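Local atomic coordinates of putative uncharacterized protein gbs0355 (Streptococcus agalactiae, PDB entry 3OKZ), a protein that is of unknown function but belongs to the LytR/CpsA/Psr family, whose members probably attach glycopolymers to the Gram-positive cell envelope. Residues 261-271 with 285-296. Numbering follows the deposited sequence.
Sequences ILTKKHLLAVQ and TLKTSAILYEDY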
# COMPACT_ATOMS: atom_id res chain seq x y z
N ILE A 261 -17.34 -5.36 0.62
CA ILE A 261 -18.16 -4.24 0.18
C ILE A 261 -18.22 -3.15 1.24
O ILE A 261 -18.76 -3.35 2.33
CB ILE A 261 -19.59 -4.71 -0.19
CG1 ILE A 261 -19.48 -5.79 -1.27
CG2 ILE A 261 -20.43 -3.54 -0.65
CD1 ILE A 261 -20.75 -6.05 -2.03
N LEU A 262 -17.66 -2.00 0.90
CA LEU A 262 -17.60 -0.84 1.79
C LEU A 262 -18.94 -0.13 1.97
O LEU A 262 -19.75 -0.11 1.06
CB LEU A 262 -16.59 0.17 1.23
CG LEU A 262 -15.19 -0.38 0.97
CD1 LEU A 262 -14.38 0.60 0.18
CD2 LEU A 262 -14.52 -0.67 2.30
N THR A 263 -19.16 0.43 3.15
CA THR A 263 -20.39 1.17 3.40
C THR A 263 -20.15 2.64 3.12
O THR A 263 -19.01 3.11 3.20
CB THR A 263 -20.87 1.07 4.85
OG1 THR A 263 -19.74 0.96 5.74
CG2 THR A 263 -21.78 -0.12 5.01
N LYS A 264 -21.23 3.36 2.82
CA LYS A 264 -21.14 4.79 2.54
C LYS A 264 -20.58 5.54 3.75
O LYS A 264 -19.60 6.27 3.64
CB LYS A 264 -22.51 5.35 2.18
CG LYS A 264 -23.03 4.95 0.79
CD LYS A 264 -24.40 5.59 0.49
CE LYS A 264 -24.95 5.16 -0.88
NZ LYS A 264 -26.35 5.66 -1.11
N LYS A 265 -21.20 5.33 4.91
CA LYS A 265 -20.79 5.99 6.14
C LYS A 265 -19.29 5.91 6.41
O LYS A 265 -18.67 6.87 6.87
CB LYS A 265 -21.53 5.38 7.33
CG LYS A 265 -21.49 6.19 8.62
CD LYS A 265 -22.59 7.26 8.63
CE LYS A 265 -22.70 7.94 10.00
NZ LYS A 265 -23.88 8.85 10.08
N HIS A 266 -18.70 4.75 6.10
CA HIS A 266 -17.28 4.51 6.35
C HIS A 266 -16.33 5.14 5.34
O HIS A 266 -15.46 5.93 5.71
CB HIS A 266 -17.02 3.01 6.40
CG HIS A 266 -15.66 2.64 6.91
ND1 HIS A 266 -14.84 1.75 6.25
CD2 HIS A 266 -15.00 3.01 8.03
CE1 HIS A 266 -13.73 1.59 6.95
NE2 HIS A 266 -13.80 2.34 8.04
N LEU A 267 -16.49 4.77 4.08
CA LEU A 267 -15.62 5.28 3.03
C LEU A 267 -15.51 6.79 3.02
O LEU A 267 -14.45 7.33 2.73
CB LEU A 267 -16.06 4.75 1.66
CG LEU A 267 -15.29 5.24 0.43
CD1 LEU A 267 -13.80 5.13 0.66
CD2 LEU A 267 -15.70 4.44 -0.77
N LEU A 268 -16.60 7.49 3.33
CA LEU A 268 -16.56 8.95 3.35
C LEU A 268 -15.58 9.36 4.45
O LEU A 268 -14.54 9.96 4.17
CB LEU A 268 -17.96 9.51 3.62
CG LEU A 268 -18.28 11.00 3.42
CD1 LEU A 268 -17.70 11.83 4.54
CD2 LEU A 268 -17.75 11.46 2.08
N ALA A 269 -15.91 9.02 5.69
CA ALA A 269 -15.08 9.33 6.84
C ALA A 269 -13.58 9.16 6.57
O ALA A 269 -12.77 10.02 6.89
CB ALA A 269 -15.49 8.47 8.01
N VAL A 270 -13.23 8.02 5.99
CA VAL A 270 -11.85 7.69 5.68
C VAL A 270 -11.26 8.64 4.65
O VAL A 270 -10.10 9.05 4.75
CB VAL A 270 -11.73 6.23 5.15
CG1 VAL A 270 -10.28 5.88 4.90
CG2 VAL A 270 -12.35 5.27 6.15
N GLN A 271 -12.07 8.99 3.65
CA GLN A 271 -11.62 9.91 2.61
C GLN A 271 -11.25 11.20 3.31
O GLN A 271 -10.10 11.62 3.32
CB GLN A 271 -12.74 10.20 1.61
CG GLN A 271 -13.19 9.05 0.71
CD GLN A 271 -14.17 9.53 -0.36
OE1 GLN A 271 -14.54 8.78 -1.26
NE2 GLN A 271 -14.60 10.78 -0.24
N THR A 285 -21.08 14.99 0.91
CA THR A 285 -21.72 13.87 0.22
C THR A 285 -20.60 13.06 -0.40
O THR A 285 -19.62 13.61 -0.91
CB THR A 285 -22.69 14.35 -0.89
OG1 THR A 285 -21.96 14.69 -2.07
CG2 THR A 285 -23.48 15.57 -0.42
N LEU A 286 -20.73 11.75 -0.36
CA LEU A 286 -19.71 10.86 -0.89
C LEU A 286 -19.74 10.64 -2.40
O LEU A 286 -20.79 10.71 -3.03
CB LEU A 286 -19.81 9.53 -0.14
CG LEU A 286 -19.14 8.26 -0.67
CD1 LEU A 286 -17.65 8.48 -0.89
CD2 LEU A 286 -19.37 7.14 0.34
N LYS A 287 -18.56 10.39 -2.95
CA LYS A 287 -18.35 10.11 -4.37
C LYS A 287 -17.20 9.11 -4.40
O LYS A 287 -16.19 9.30 -3.71
CB LYS A 287 -17.95 11.37 -5.14
CG LYS A 287 -17.40 11.12 -6.54
CD LYS A 287 -16.99 12.43 -7.19
CE LYS A 287 -16.11 12.24 -8.42
NZ LYS A 287 -16.84 11.61 -9.55
N THR A 288 -17.35 8.04 -5.17
CA THR A 288 -16.34 7.00 -5.26
C THR A 288 -16.67 6.13 -6.45
O THR A 288 -17.78 6.21 -6.99
CB THR A 288 -16.35 6.08 -4.03
OG1 THR A 288 -15.27 5.15 -4.12
CG2 THR A 288 -17.65 5.31 -3.96
N SER A 289 -15.73 5.29 -6.86
CA SER A 289 -15.98 4.40 -7.99
C SER A 289 -16.25 3.00 -7.46
O SER A 289 -16.46 2.06 -8.22
CB SER A 289 -14.78 4.39 -8.94
OG SER A 289 -13.57 4.20 -8.24
N ALA A 290 -16.25 2.87 -6.14
CA ALA A 290 -16.47 1.59 -5.50
C ALA A 290 -17.95 1.35 -5.25
O ALA A 290 -18.72 2.28 -5.07
CB ALA A 290 -15.70 1.50 -4.18
N ILE A 291 -18.31 0.07 -5.24
CA ILE A 291 -19.67 -0.37 -5.03
C ILE A 291 -20.00 -0.27 -3.55
O ILE A 291 -19.40 -0.95 -2.72
CB ILE A 291 -19.82 -1.83 -5.50
CG1 ILE A 291 -19.67 -1.90 -7.02
CG2 ILE A 291 -21.17 -2.38 -5.10
CD1 ILE A 291 -18.35 -1.37 -7.53
N LEU A 292 -20.94 0.59 -3.21
CA LEU A 292 -21.30 0.75 -1.81
C LEU A 292 -22.27 -0.32 -1.31
O LEU A 292 -23.08 -0.88 -2.07
CB LEU A 292 -21.88 2.14 -1.59
CG LEU A 292 -20.91 3.25 -2.00
CD1 LEU A 292 -21.62 4.58 -1.94
CD2 LEU A 292 -19.67 3.26 -1.08
N TYR A 293 -22.16 -0.60 -0.02
CA TYR A 293 -22.96 -1.62 0.64
C TYR A 293 -24.45 -1.37 0.52
O TYR A 293 -25.22 -2.31 0.42
CB TYR A 293 -22.55 -1.71 2.11
CG TYR A 293 -23.29 -2.74 2.93
CD1 TYR A 293 -24.45 -2.42 3.62
CD2 TYR A 293 -22.80 -4.05 3.05
CE1 TYR A 293 -25.10 -3.36 4.43
CE2 TYR A 293 -23.44 -5.00 3.85
CZ TYR A 293 -24.59 -4.65 4.54
OH TYR A 293 -25.21 -5.57 5.35
N GLU A 294 -24.84 -0.10 0.51
CA GLU A 294 -26.25 0.28 0.44
C GLU A 294 -26.83 0.19 -0.95
O GLU A 294 -27.95 -0.26 -1.12
CB GLU A 294 -26.46 1.69 0.98
CG GLU A 294 -26.18 1.88 2.48
CD GLU A 294 -24.69 1.95 2.82
OE1 GLU A 294 -24.35 2.17 4.00
OE2 GLU A 294 -23.85 1.78 1.92
N ASP A 295 -26.08 0.63 -1.95
CA ASP A 295 -26.57 0.58 -3.33
C ASP A 295 -26.52 -0.84 -3.87
O ASP A 295 -27.10 -1.14 -4.90
CB ASP A 295 -25.73 1.49 -4.25
CG ASP A 295 -25.50 2.86 -3.66
OD1 ASP A 295 -26.47 3.49 -3.18
OD2 ASP A 295 -24.34 3.32 -3.69
N TYR A 296 -25.81 -1.72 -3.18
CA TYR A 296 -25.72 -3.09 -3.65
C TYR A 296 -26.90 -3.89 -3.12
O TYR A 296 -27.47 -4.73 -3.82
CB TYR A 296 -24.39 -3.70 -3.21
CG TYR A 296 -24.25 -5.17 -3.55
CD1 TYR A 296 -24.78 -6.16 -2.72
CD2 TYR A 296 -23.59 -5.57 -4.71
CE1 TYR A 296 -24.65 -7.51 -3.03
CE2 TYR A 296 -23.47 -6.93 -5.04
CZ TYR A 296 -24.00 -7.89 -4.19
OH TYR A 296 -23.87 -9.22 -4.49
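Y293 and L262 join the two segments through the backbone: Y293 N donates to L262 O at 2.7 Å, a somewhat bent bond with 141° at the hydrogen. Next to it, K264 N at the start of helix 264-277 donates to E294 OE2 at 3.2 Å, on the syn side of the carboxylate, and the bend of E294 at chi2 (77°) folds that group back toward the helix, whose N-terminus its negative charge would probably suit. The extended K264 chain runs on past E294, and NZ forms a salt bridge with D295 OD1 at 3.0 Å; E300 places a like-charged carboxylate near D295, which the lysine would probably offset.

Apolar contacts flank this polar centre. I261 sets CD1 over one face of the Y296 ring, 3.9 Å from its centroid, a CH-pi contact, while its other branch, CG2, packs against CB of Y293. L286 CD2 lies against K264 O. Farther along the helix, L267 CD2 meets T288 OG1 at 3.5 Å, and L268 CD2 reaches L286 CB at 3.6 Å, L268 and L286 running antiparallel.

T288 OG1 accepts from A290 N in an ST turn and is hydrogen-bonded to L104 O, tying 285-296 to helix 93-105. S289 and I291 pair through their backbones with strand 67-69, and I261 with E249 of strand 241-252. The contact lays 285-296 along the end of edge strand 258-261 and the start of helix 264-277.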